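ERPP protein (Borrelia burgdorferi, PDB 4BOB) is an outer-surface lipoprotein that binds the complement regulator factor H, probably helping the Lyme disease spirochaete to evade complement. Local coordinates at residues Ile63-Asn68 with Thr75-Lys80; Ala134-Lys139 with Asp147-Tyr152; Lys34-Ile39 with Leu51-Val56; Ala130-Phe135 with Ala153-Val158. One frame throughout, in Å; residues are numbered along the deposited sequence.

Interaction 1 (Ile63-Asn68 with Thr75-Lys80); sequences IDTGLN and TFFSLK
T65 turns OG1 into the position between its backbone N and carbonyl carbon (chi1 85°), and F77 places its ring on the equivalent branch (chi1 71°). The hydroxyl therefore hangs over the centre of the F77 ring, 3.8 Å above its plane. From there T65 OG1 donates to F77 O at 3.0 Å, in the carbonyl plane and on a lone pair. T65 N donates to the same oxygen, so F77 O is gripped twice by one residue. T65 CG2 rests against F77 CE1 at 3.8 Å. The hydroxyl also lies in plane at the edge of the F76 ring.

F76 and F77 both face T65, which makes a classic beta bulge. F76 N gives T65 O a bond of 2.9 Å, while F77 N reaches that oxygen only weakly. Beyond the bulge the antiparallel pairing is regular. I63 and L79 exchange backbone bonds, and their side chains lie side by side with I63 CG1 3.7 Å from L79 CD1. On the opposite face of the sheet, D64 and S78 form a non-hydrogen-bonded pair. The D64 carboxylate comes close to T75 OG1, but that link is weak. D64 OD2 also has a long, weak ion pair with R57.

The hairpin forms one end of the eight-stranded antiparallel sheet. Strand 63-69 lies against strand 48-58, where V56 touches both I63 and T65. Helix 84-93 covers L79 through V84 and F87, F97 meets the F77 ring, and Y152 meets F76 edge-to-face.

Interaction 2 (Ala134-Lys139 with Asp147-Tyr152); sequences AFLGDK and DKTAEY
F135 and Y152 face each other as an antiparallel hydrogen-bonded pair. Y152 N gives F135 O a bond of 2.8 Å, and F135 N returns one to Y152 O, whose position is less sure. G137 N points at A150 O; the modelled bond is very short, so its length is doubtful. A150 N turns to D138 O at 2.9 Å, standing above the carbonyl plane. T149 OG1 donates to G137 O at 2.8 Å, also from above the plane. This side-chain bond gives G137 O a partner where the strands slip in register.

The slip is a beta bulge in the hairpin of strands 131-139 and 149-155. L136 pairs with E151, but K139 is the next residue to pair, with T149. G137 and D138 take up the extra length. The D138 side chain leaves the backbone away from the partner strand, and S110 N donates to its OD2. E108 ties down the same region: its OE1 accepts from D138 N, and its OE2 is hydrogen-bonded to Y152 OH.

Between the polar links, the F135 ring carries Y152 CB over one face in a CH-pi contact, 3.9 Å from the centroid. The two rings are tilted by 25° but slide apart and barely overlap. On the opposite face from F135 and Y152, L136 CD2 sits between T149 CG2 and the E151 carboxylate, 3.5 Å from that methyl. Toward the connecting loop, K139 and D147 cross at about a right angle. K139 NZ stays 4.2 Å from D147 OD1, so the opposite charges are near without a salt bridge.

Interaction 3 (Lys34-Ile39 with Leu51-Val56); sequences KFTVKI and LGDLVV
V56 fits its CB over one face of the F35 ring, 4.1 Å above the plane and offset toward the rim. F35 reaches it because CG lies between the backbone N and the carbonyl carbon (chi1 72°). Further along this face, V37 CG1 lies 4.4 Å from V56 CG2. I39 CG2 lies against the backbone of G52, 3.6 Å from G52 O, and approaches L54 CB at 4.2 Å.

The other face carries T36, K38, D53 and V55. T36 CG2 wedges between its diagonal neighbour D53 and its partner V55, lying 3.5 Å from D53 CB. K38 bends at chi2 and curls over D53, forming a salt bridge from NZ to OD1 at 3.1 Å on the syn side, but 30° out of the carboxylate plane.

Backbone bonds link F35 with V56, V37 with L54 and I39 with G52 in the hairpin of strands 34-42 and 48-58. Toward the turn, L51 N and G52 N both donate to I39 O, a classic beta bulge. Helix 156-162 meets the apolar face at F35 and V37, and I154 touches V37 and L54. The chemistry is split: the apolar face belongs to the interior, while the charged pair lies on the more exposed side.

Interaction 4 (Ala130-Phe135 with Ala153-Val158); sequences AEHIAF and AIPLEV
A153 opens the second segment with its CB beside H132, 4.1 Å from H132 CB. It belongs to a beta hairpin of strands 131-139 and 149-155, whose second strand runs straight into helix 156-162. A153 pairs with A134 across a non-hydrogen-bonded site.

I154 follows with the two backbone bonds that bind the strands here. I154 N donates to I133 O at 2.8 Å, and I154 O accepts from I133 N nearly along the C=O axis. The I154 side chain lies on the same face as I133 and meets V37 and I39 of the neighbouring strand 34-42 and L54 of strand 48-58 beyond it.

P155 comes next, at the N-cap position. It lies over one face of the H132 imidazole in a CH-pi contact, its CA 3.9 Å from the ring centroid. P155 CB also lies over the same ring, offset toward the rim.

L156 begins the helix and keeps its tie to the strand. L156 N donates to E131 O at 2.9 Å in an almost straight bond. With CG anti to the backbone N (chi1 179°), its CD1 packs on I133 CG1 at 3.9 Å, and its CD2 lies beside the E131 carboxylate. L159, one turn on, also touches I133 and I154. The H132 ring is held by the loop residue just before its strand: ND1 donates to A130 O at 2.6 Å from above the carbonyl plane.

All four contacts belong to one eight-stranded antiparallel sheet. Interactions 2 and 4 are successive lengths of the same hairpin and share A134 and F135. Interactions 1 and 3 are joined through neighbouring strands 63-69 and 48-58, with centres about 10 Å apart and a probable hydrogen bond from V55 N to G66 O. Interaction 3 meets interaction 4 where V37 CG2 lies 3.4 Å from I154 CG2. It meets interaction 2 where Y152 lies against I39 and L51. Interactions 1 and 2 have centres about 16 Å apart, yet F76 bridges them: its CE1 is 4.0 Å from Y152 CZ, and its CE2 is 4.1 Å from F135 CZ.

Interaction 1 (Ile63-Asn68 with Thr75-Lys80)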
loop_
_atom_site.group_PDB
_atom_site.type_symbol
_atom_site.label_atom_id
_atom_site.label_comp_id
_atom_site.label_asym_id
_atom_site.label_seq_id
_atom_site.Cartn_x
_atom_site.Cartn_y
_atom_site.Cartn_z
ATOM N N ILE A 63 10.877 1.437 -5.455
ATOM C CA ILE A 63 10.506 1.459 -4.044
ATOM C C ILE A 63 10.227 0.000 -3.697
ATOM O O ILE A 63 9.642 -0.721 -4.514
ATOM C CB ILE A 63 9.158 2.243 -3.787
ATOM C CG1 ILE A 63 9.050 3.578 -4.570
ATOM C CG2 ILE A 63 8.908 2.446 -2.294
ATOM C CD1 ILE A 63 9.484 4.829 -3.828
ATOM N N ASP A 64 10.641 -0.442 -2.513
ATOM C CA ASP A 64 10.037 -1.630 -1.904
ATOM C C ASP A 64 9.194 -1.135 -0.752
ATOM O O ASP A 64 9.555 -0.158 -0.091
ATOM C CB ASP A 64 11.060 -2.633 -1.345
ATOM C CG ASP A 64 10.390 -3.930 -0.839
ATOM O OD1 ASP A 64 9.821 -4.652 -1.671
ATOM O OD2 ASP A 64 10.410 -4.232 0.374
ATOM N N THR A 65 8.083 -1.817 -0.511
ATOM C CA THR A 65 7.308 -1.648 0.714
ATOM C C THR A 65 6.964 -3.034 1.254
ATOM O O THR A 65 6.637 -3.950 0.483
ATOM C CB THR A 65 6.006 -0.857 0.489
ATOM O OG1 THR A 65 4.994 -1.748 0.047
ATOM C CG2 THR A 65 6.182 0.253 -0.560
ATOM N N GLY A 66 7.047 -3.175 2.576
ATOM C CA GLY A 66 6.843 -4.461 3.254
ATOM C C GLY A 66 5.949 -4.384 4.483
ATOM O O GLY A 66 5.985 -3.416 5.253
ATOM N N LEU A 67 5.153 -5.430 4.661
ATOM C CA LEU A 67 4.165 -5.491 5.726
ATOM C C LEU A 67 4.688 -6.275 6.923
ATOM O O LEU A 67 4.984 -7.473 6.823
ATOM C CB LEU A 67 2.856 -6.140 5.230
ATOM C CG LEU A 67 1.651 -6.174 6.213
ATOM C CD1 LEU A 67 1.416 -4.854 6.960
ATOM C CD2 LEU A 67 0.390 -6.601 5.483
ATOM N N ASN A 68 4.777 -5.573 8.055
ATOM C CA ASN A 68 4.902 -6.199 9.375
ATOM C C ASN A 68 3.560 -6.183 10.096
ATOM O O ASN A 68 3.279 -5.280 10.861
ATOM C CB ASN A 68 5.935 -5.462 10.202
ATOM C CG ASN A 68 7.214 -5.295 9.470
ATOM O OD1 ASN A 68 7.516 -4.216 8.986
ATOM N ND2 ASN A 68 7.942 -6.377 9.317
ATOM N N THR A 75 7.407 -8.775 2.109
ATOM C CA THR A 75 7.141 -7.752 1.070
ATOM C C THR A 75 5.669 -7.670 0.624
ATOM O O THR A 75 5.006 -8.679 0.315
ATOM C CB THR A 75 8.078 -7.927 -0.169
ATOM O OG1 THR A 75 9.382 -7.417 0.153
ATOM C CG2 THR A 75 7.546 -7.181 -1.414
ATOM N N PHE A 76 5.209 -6.427 0.541
ATOM C CA PHE A 76 3.808 -6.085 0.321
ATOM C C PHE A 76 3.579 -5.785 -1.170
ATOM O O PHE A 76 2.852 -6.509 -1.848
ATOM C CB PHE A 76 3.470 -4.881 1.217
ATOM C CG PHE A 76 2.041 -4.461 1.159
ATOM C CD1 PHE A 76 1.032 -5.351 1.526
ATOM C CD2 PHE A 76 1.696 -3.185 0.747
ATOM C CE1 PHE A 76 -0.304 -4.969 1.492
ATOM C CE2 PHE A 76 0.365 -2.794 0.709
ATOM C CZ PHE A 76 -0.635 -3.686 1.091
ATOM N N PHE A 77 4.212 -4.726 -1.672
ATOM C CA PHE A 77 4.295 -4.468 -3.118
ATOM C C PHE A 77 5.507 -3.592 -3.405
ATOM O O PHE A 77 5.946 -2.838 -2.530
ATOM C CB PHE A 77 3.040 -3.794 -3.687
ATOM C CG PHE A 77 2.862 -2.349 -3.259
ATOM C CD1 PHE A 77 3.714 -1.342 -3.715
ATOM C CD2 PHE A 77 1.808 -1.987 -2.419
ATOM C CE1 PHE A 77 3.518 -0.026 -3.314
ATOM C CE2 PHE A 77 1.621 -0.673 -2.030
ATOM C CZ PHE A 77 2.473 0.298 -2.468
ATOM N N SER A 78 6.005 -3.697 -4.638
ATOM C CA SER A 78 7.163 -2.955 -5.125
ATOM C C SER A 78 6.912 -2.420 -6.544
ATOM O O SER A 78 5.963 -2.808 -7.216
ATOM C CB SER A 78 8.391 -3.856 -5.144
ATOM O OG SER A 78 8.283 -4.828 -6.189
ATOM N N LEU A 79 7.802 -1.544 -6.996
ATOM C CA LEU A 79 7.630 -0.799 -8.253
ATOM C C LEU A 79 8.973 -0.178 -8.615
ATOM O O LEU A 79 9.733 0.167 -7.719
ATOM C CB LEU A 79 6.583 0.279 -8.049
ATOM C CG LEU A 79 7.007 1.319 -7.011
ATOM C CD1 LEU A 79 7.425 2.607 -7.713
ATOM C CD2 LEU A 79 5.921 1.587 -5.967
ATOM N N LYS A 80 9.270 -0.037 -9.905
ATOM C CA LYS A 80 10.578 0.499 -10.338
ATOM C C LYS A 80 10.574 2.033 -10.514
ATOM O O LYS A 80 9.515 2.665 -10.369
ATOM C CB LYS A 80 10.989 -0.157 -11.640
ATOM C CG LYS A 80 10.950 -1.683 -11.651
ATOM C CD LYS A 80 10.357 -2.125 -12.989
ATOM C CE LYS A 80 10.605 -3.581 -13.323
ATOM N NZ LYS A 80 9.762 -3.967 -14.497
#

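Interaction 2 (Ala134-Lys139 with Asp147-Tyr152)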
loop_
_atom_site.group_PDB
_atom_site.type_symbol
_atom_site.label_atom_id
_atom_site.label_comp_id
_atom_site.label_asym_id
_atom_site.label_seq_id
_atom_site.Cartn_x
_atom_site.Cartn_y
_atom_site.Cartn_z
ATOM N N ALA A 134 -6.751 5.279 0.397
ATOM C CA ALA A 134 -7.383 3.964 0.375
ATOM C C ALA A 134 -7.234 3.344 -1.007
ATOM O O ALA A 134 -7.333 4.058 -2.001
ATOM C CB ALA A 134 -8.854 4.086 0.742
ATOM N N PHE A 135 -7.004 2.030 -1.068
ATOM C CA PHE A 135 -6.945 1.284 -2.343
ATOM C C PHE A 135 -7.362 -0.185 -2.137
ATOM O O PHE A 135 -7.234 -0.734 -1.036
ATOM C CB PHE A 135 -5.529 1.353 -2.956
ATOM C CG PHE A 135 -4.446 0.872 -2.016
ATOM C CD1 PHE A 135 -3.912 1.718 -1.061
ATOM C CD2 PHE A 135 -3.997 -0.436 -2.056
ATOM C CE1 PHE A 135 -2.949 1.282 -0.177
ATOM C CE2 PHE A 135 -3.034 -0.878 -1.158
ATOM C CZ PHE A 135 -2.505 -0.016 -0.224
ATOM N N LEU A 136 -7.854 -0.811 -3.204
ATOM C CA LEU A 136 -8.189 -2.252 -3.206
ATOM C C LEU A 136 -6.964 -3.171 -3.428
ATOM O O LEU A 136 -6.043 -2.856 -4.206
ATOM C CB LEU A 136 -9.224 -2.553 -4.292
ATOM C CG LEU A 136 -10.526 -1.758 -4.150
ATOM C CD1 LEU A 136 -11.425 -1.914 -5.374
ATOM C CD2 LEU A 136 -11.258 -2.148 -2.870
ATOM N N GLY A 137 -6.959 -4.308 -2.740
ATOM C CA GLY A 137 -5.924 -5.309 -2.926
ATOM C C GLY A 137 -6.390 -6.332 -3.945
ATOM O O GLY A 137 -7.108 -6.000 -4.900
ATOM N N ASP A 138 -5.983 -7.580 -3.717
ATOM C CA ASP A 138 -6.406 -8.733 -4.521
ATOM C C ASP A 138 -7.598 -9.486 -3.895
ATOM O O ASP A 138 -7.909 -9.347 -2.705
ATOM C CB ASP A 138 -5.195 -9.693 -4.738
ATOM C CG ASP A 138 -5.454 -10.779 -5.810
ATOM O OD1 ASP A 138 -6.464 -10.688 -6.529
ATOM O OD2 ASP A 138 -4.656 -11.739 -5.948
ATOM N N LYS A 139 -8.281 -10.231 -4.760
ATOM C CA LYS A 139 -9.108 -11.406 -4.399
ATOM C C LYS A 139 -8.653 -12.348 -3.282
ATOM O O LYS A 139 -7.523 -12.863 -3.254
ATOM C CB LYS A 139 -9.139 -12.417 -5.571
ATOM C CG LYS A 139 -10.421 -12.516 -6.381
ATOM C CD LYS A 139 -10.133 -13.264 -7.693
ATOM C CE LYS A 139 -11.315 -14.091 -8.230
ATOM N NZ LYS A 139 -10.904 -15.361 -8.906
ATOM N N ASP A 147 -17.435 -11.993 -6.001
ATOM C CA ASP A 147 -16.029 -11.596 -5.993
ATOM C C ASP A 147 -15.664 -10.451 -5.037
ATOM O O ASP A 147 -16.031 -9.304 -5.259
ATOM C CB ASP A 147 -15.569 -11.247 -7.406
ATOM C CG ASP A 147 -14.083 -11.447 -7.576
ATOM O OD1 ASP A 147 -13.623 -12.579 -7.288
ATOM O OD2 ASP A 147 -13.386 -10.480 -7.966
ATOM N N LYS A 148 -14.901 -10.792 -3.998
ATOM C CA LYS A 148 -14.497 -9.873 -2.929
ATOM C C LYS A 148 -12.980 -9.718 -2.935
ATOM O O LYS A 148 -12.257 -10.712 -2.949
ATOM C CB LYS A 148 -14.930 -10.426 -1.574
ATOM C CG LYS A 148 -15.101 -9.392 -0.477
ATOM C CD LYS A 148 -15.477 -10.045 0.860
ATOM C CE LYS A 148 -14.256 -10.321 1.740
ATOM N NZ LYS A 148 -14.435 -11.408 2.756
ATOM N N THR A 149 -12.523 -8.464 -2.915
ATOM C CA THR A 149 -11.101 -8.099 -2.917
ATOM C C THR A 149 -10.723 -7.558 -1.522
ATOM O O THR A 149 -11.600 -7.323 -0.696
ATOM C CB THR A 149 -10.856 -7.057 -4.034
ATOM O OG1 THR A 149 -9.576 -7.262 -4.636
ATOM C CG2 THR A 149 -10.998 -5.621 -3.522
ATOM N N ALA A 150 -9.440 -7.370 -1.240
ATOM C CA ALA A 150 -9.029 -6.751 0.043
ATOM C C ALA A 150 -9.045 -5.218 -0.091
ATOM O O ALA A 150 -8.845 -4.680 -1.185
ATOM C CB ALA A 150 -7.646 -7.240 0.454
ATOM N N GLU A 151 -9.278 -4.508 1.014
ATOM C CA GLU A 151 -9.332 -3.035 0.996
ATOM C C GLU A 151 -8.346 -2.452 2.019
ATOM O O GLU A 151 -8.185 -2.993 3.117
ATOM C CB GLU A 151 -10.775 -2.570 1.245
ATOM C CG GLU A 151 -11.066 -1.099 0.898
ATOM C CD GLU A 151 -12.391 -0.870 0.166
ATOM O OE1 GLU A 151 -13.290 -1.744 0.223
ATOM O OE2 GLU A 151 -12.532 0.193 -0.483
ATOM N N TYR A 152 -7.673 -1.359 1.654
ATOM C CA TYR A 152 -6.579 -0.819 2.478
ATOM C C TYR A 152 -6.580 0.710 2.589
ATOM O O TYR A 152 -7.051 1.405 1.688
ATOM C CB TYR A 152 -5.209 -1.248 1.919
ATOM C CG TYR A 152 -4.874 -2.724 2.038
ATOM C CD1 TYR A 152 -4.392 -3.264 3.247
ATOM C CD2 TYR A 152 -5.009 -3.578 0.946
ATOM C CE1 TYR A 152 -4.073 -4.608 3.356
ATOM C CE2 TYR A 152 -4.698 -4.923 1.054
ATOM C CZ TYR A 152 -4.229 -5.432 2.257
ATOM O OH TYR A 152 -3.907 -6.768 2.377
#

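Interaction 3 (Lys34-Ile39 with Leu51-Val56)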
loop_
_atom_site.group_PDB
_atom_site.type_symbol
_atom_site.label_atom_id
_atom_site.label_comp_id
_atom_site.label_asym_id
_atom_site.label_seq_id
_atom_site.Cartn_x
_atom_site.Cartn_y
_atom_site.Cartn_z
ATOM N N LYS A 34 13.968 5.706 3.985
ATOM C CA LYS A 34 13.122 4.723 4.610
ATOM C C LYS A 34 12.239 5.366 5.647
ATOM O O LYS A 34 12.679 6.220 6.404
ATOM C CB LYS A 34 13.976 3.657 5.295
ATOM C CG LYS A 34 13.184 2.749 6.245
ATOM C CD LYS A 34 14.018 1.575 6.736
ATOM C CE LYS A 34 14.969 1.981 7.844
ATOM N NZ LYS A 34 15.792 0.799 8.234
ATOM N N PHE A 35 10.995 4.915 5.696
ATOM C CA PHE A 35 10.103 5.304 6.766
ATOM C C PHE A 35 8.934 4.317 6.924
ATOM O O PHE A 35 8.751 3.385 6.128
ATOM C CB PHE A 35 9.628 6.740 6.552
ATOM C CG PHE A 35 8.654 6.899 5.427
ATOM C CD1 PHE A 35 9.094 7.020 4.123
ATOM C CD2 PHE A 35 7.294 6.926 5.678
ATOM C CE1 PHE A 35 8.195 7.161 3.087
ATOM C CE2 PHE A 35 6.389 7.083 4.655
ATOM C CZ PHE A 35 6.840 7.209 3.354
ATOM N N THR A 36 8.167 4.524 7.983
ATOM C CA THR A 36 7.087 3.628 8.344
ATOM C C THR A 36 5.848 4.470 8.471
ATOM O O THR A 36 5.928 5.684 8.720
ATOM C CB THR A 36 7.372 2.897 9.672
ATOM O OG1 THR A 36 8.748 2.513 9.714
ATOM C CG2 THR A 36 6.569 1.641 9.776
ATOM N N VAL A 37 4.709 3.818 8.255
ATOM C CA VAL A 37 3.392 4.451 8.393
ATOM C C VAL A 37 2.352 3.354 8.694
ATOM O O VAL A 37 2.465 2.227 8.210
ATOM C CB VAL A 37 3.029 5.321 7.142
ATOM C CG1 VAL A 37 3.361 4.596 5.837
ATOM C CG2 VAL A 37 1.571 5.772 7.179
ATOM N N LYS A 38 1.374 3.688 9.527
ATOM C CA LYS A 38 0.324 2.753 9.910
ATOM C C LYS A 38 -0.526 2.364 8.697
ATOM O O LYS A 38 -0.875 3.212 7.885
ATOM C CB LYS A 38 -0.594 3.375 11.003
ATOM C CG LYS A 38 -0.099 3.224 12.442
ATOM C CD LYS A 38 -0.404 1.820 12.977
ATOM C CE LYS A 38 0.312 1.508 14.285
ATOM N NZ LYS A 38 0.284 0.050 14.582
ATOM N N ILE A 39 -0.849 1.077 8.586
ATOM C CA ILE A 39 -1.814 0.608 7.593
ATOM C C ILE A 39 -2.980 -0.093 8.273
ATOM O O ILE A 39 -2.799 -0.798 9.260
ATOM C CB ILE A 39 -1.187 -0.293 6.480
ATOM C CG1 ILE A 39 -2.276 -0.759 5.494
ATOM C CG2 ILE A 39 -0.388 -1.459 7.060
ATOM C CD1 ILE A 39 -1.821 -0.841 4.059
ATOM N N LEU A 51 -4.246 -2.924 10.901
ATOM C CA LEU A 51 -3.560 -4.162 10.494
ATOM C C LEU A 51 -2.109 -4.221 10.987
ATOM O O LEU A 51 -1.684 -5.236 11.549
ATOM C CB LEU A 51 -3.572 -4.246 8.972
ATOM C CG LEU A 51 -2.841 -5.390 8.268
ATOM C CD1 LEU A 51 -3.325 -6.761 8.762
ATOM C CD2 LEU A 51 -3.061 -5.230 6.772
ATOM N N GLY A 52 -1.350 -3.141 10.756
ATOM C CA GLY A 52 0.024 -3.020 11.265
ATOM C C GLY A 52 0.749 -1.768 10.776
ATOM O O GLY A 52 0.123 -0.723 10.561
ATOM N N ASP A 53 2.076 -1.887 10.620
ATOM C CA ASP A 53 2.931 -0.843 10.039
ATOM C C ASP A 53 3.579 -1.294 8.724
ATOM O O ASP A 53 3.964 -2.459 8.571
ATOM C CB ASP A 53 4.062 -0.462 11.000
ATOM C CG ASP A 53 3.555 0.051 12.329
ATOM O OD1 ASP A 53 2.790 -0.702 12.942
ATOM O OD2 ASP A 53 3.924 1.177 12.761
ATOM N N LEU A 54 3.732 -0.338 7.806
ATOM C CA LEU A 54 4.245 -0.575 6.468
ATOM C C LEU A 54 5.556 0.177 6.306
ATOM O O LEU A 54 5.607 1.397 6.515
ATOM C CB LEU A 54 3.233 -0.081 5.429
ATOM C CG LEU A 54 3.483 -0.395 3.947
ATOM C CD1 LEU A 54 3.072 -1.814 3.596
ATOM C CD2 LEU A 54 2.705 0.577 3.070
ATOM N N VAL A 55 6.597 -0.560 5.914
ATOM C CA VAL A 55 7.968 -0.060 5.861
ATOM C C VAL A 55 8.350 0.283 4.423
ATOM O O VAL A 55 8.721 -0.602 3.625
ATOM C CB VAL A 55 8.959 -1.101 6.432
ATOM C CG1 VAL A 55 10.407 -0.677 6.194
ATOM C CG2 VAL A 55 8.711 -1.312 7.923
ATOM N N VAL A 56 8.267 1.571 4.092
ATOM C CA VAL A 56 8.510 1.995 2.720
ATOM C C VAL A 56 9.994 2.342 2.590
ATOM O O VAL A 56 10.539 3.141 3.369
ATOM C CB VAL A 56 7.581 3.155 2.278
ATOM C CG1 VAL A 56 7.524 3.224 0.759
ATOM C CG2 VAL A 56 6.170 2.956 2.819
#

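Interaction 4 (Ala130-Phe135 with Ala153-Val158)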
loop_
_atom_site.group_PDB
_atom_site.type_symbol
_atom_site.label_atom_id
_atom_site.label_comp_id
_atom_site.label_asym_id
_atom_site.label_seq_id
_atom_site.Cartn_x
_atom_site.Cartn_y
_atom_site.Cartn_z
ATOM N N ALA A 130 -9.691 11.658 10.004
ATOM C CA ALA A 130 -8.342 11.622 9.409
ATOM C C ALA A 130 -8.361 11.079 7.989
ATOM O O ALA A 130 -8.685 9.894 7.790
ATOM C CB ALA A 130 -7.411 10.771 10.264
ATOM N N GLU A 131 -8.020 11.930 7.013
ATOM C CA GLU A 131 -8.014 11.515 5.610
ATOM C C GLU A 131 -6.966 10.429 5.467
ATOM O O GLU A 131 -5.883 10.551 6.050
ATOM C CB GLU A 131 -7.686 12.667 4.651
ATOM C CG GLU A 131 -8.756 13.741 4.510
ATOM C CD GLU A 131 -8.498 14.660 3.316
ATOM O OE1 GLU A 131 -7.422 15.304 3.263
ATOM O OE2 GLU A 131 -9.380 14.725 2.421
ATOM N N HIS A 132 -7.309 9.363 4.733
ATOM C CA HIS A 132 -6.373 8.282 4.400
ATOM C C HIS A 132 -6.324 8.069 2.921
ATOM O O HIS A 132 -7.263 8.393 2.216
ATOM C CB HIS A 132 -6.839 6.948 4.959
ATOM C CG HIS A 132 -6.744 6.827 6.442
ATOM N ND1 HIS A 132 -7.531 7.561 7.293
ATOM C CD2 HIS A 132 -6.014 5.993 7.220
ATOM C CE1 HIS A 132 -7.257 7.219 8.539
ATOM N NE2 HIS A 132 -6.345 6.264 8.521
ATOM N N ILE A 133 -5.235 7.465 2.471
ATOM C CA ILE A 133 -5.119 6.945 1.116
ATOM C C ILE A 133 -5.690 5.521 1.157
ATOM O O ILE A 133 -5.190 4.657 1.888
ATOM C CB ILE A 133 -3.637 6.957 0.649
ATOM C CG1 ILE A 133 -3.154 8.389 0.348
ATOM C CG2 ILE A 133 -3.417 6.064 -0.564
ATOM C CD1 ILE A 133 -3.928 9.127 -0.732
ATOM N N ALA A 134 -6.751 5.279 0.397
ATOM C CA ALA A 134 -7.383 3.964 0.375
ATOM C C ALA A 134 -7.234 3.344 -1.007
ATOM O O ALA A 134 -7.333 4.058 -2.001
ATOM C CB ALA A 134 -8.854 4.086 0.742
ATOM N N PHE A 135 -7.004 2.030 -1.068
ATOM C CA PHE A 135 -6.945 1.284 -2.343
ATOM C C PHE A 135 -7.362 -0.185 -2.137
ATOM O O PHE A 135 -7.234 -0.734 -1.036
ATOM C CB PHE A 135 -5.529 1.353 -2.956
ATOM C CG PHE A 135 -4.446 0.872 -2.016
ATOM C CD1 PHE A 135 -3.912 1.718 -1.061
ATOM C CD2 PHE A 135 -3.997 -0.436 -2.056
ATOM C CE1 PHE A 135 -2.949 1.282 -0.177
ATOM C CE2 PHE A 135 -3.034 -0.878 -1.158
ATOM C CZ PHE A 135 -2.505 -0.016 -0.224
ATOM N N ALA A 153 -5.984 1.202 3.685
ATOM C CA ALA A 153 -6.045 2.610 4.091
ATOM C C ALA A 153 -4.836 2.983 4.907
ATOM O O ALA A 153 -4.582 2.361 5.947
ATOM C CB ALA A 153 -7.319 2.907 4.895
ATOM N N ILE A 154 -4.126 4.016 4.429
ATOM C CA ILE A 154 -2.945 4.607 5.089
ATOM C C ILE A 154 -3.196 6.110 5.312
ATOM O O ILE A 154 -3.716 6.765 4.423
ATOM C CB ILE A 154 -1.697 4.382 4.208
ATOM C CG1 ILE A 154 -1.226 2.941 4.336
ATOM C CG2 ILE A 154 -0.539 5.295 4.599
ATOM C CD1 ILE A 154 -0.204 2.553 3.289
ATOM N N PRO A 155 -2.832 6.673 6.486
ATOM C CA PRO A 155 -3.204 8.091 6.690
ATOM C C PRO A 155 -2.462 9.020 5.748
ATOM O O PRO A 155 -1.292 8.821 5.481
ATOM C CB PRO A 155 -2.807 8.357 8.144
ATOM C CG PRO A 155 -1.664 7.423 8.367
ATOM C CD PRO A 155 -2.064 6.161 7.636
ATOM N N LEU A 156 -3.161 10.013 5.229
ATOM C CA LEU A 156 -2.606 10.892 4.201
ATOM C C LEU A 156 -1.461 11.782 4.726
ATOM O O LEU A 156 -0.394 11.814 4.146
ATOM C CB LEU A 156 -3.720 11.736 3.585
ATOM C CG LEU A 156 -3.268 12.718 2.510
ATOM C CD1 LEU A 156 -2.415 12.065 1.418
ATOM C CD2 LEU A 156 -4.481 13.415 1.911
ATOM N N GLU A 157 -1.701 12.454 5.847
ATOM C CA GLU A 157 -0.738 13.356 6.496
ATOM C C GLU A 157 0.646 12.761 6.751
ATOM O O GLU A 157 1.674 13.449 6.612
ATOM C CB GLU A 157 -1.308 13.850 7.832
ATOM C CG GLU A 157 -0.273 14.502 8.740
ATOM C CD GLU A 157 -0.850 15.572 9.638
ATOM O OE1 GLU A 157 -2.082 15.539 9.900
ATOM O OE2 GLU A 157 -0.052 16.443 10.075
ATOM N N VAL A 158 0.690 11.498 7.149
ATOM C CA VAL A 158 1.990 10.849 7.290
ATOM C C VAL A 158 2.628 10.590 5.903
ATOM O O VAL A 158 3.809 10.865 5.722
ATOM C CB VAL A 158 1.922 9.561 8.138
ATOM C CG1 VAL A 158 3.318 8.973 8.289
ATOM C CG2 VAL A 158 1.321 9.845 9.511
#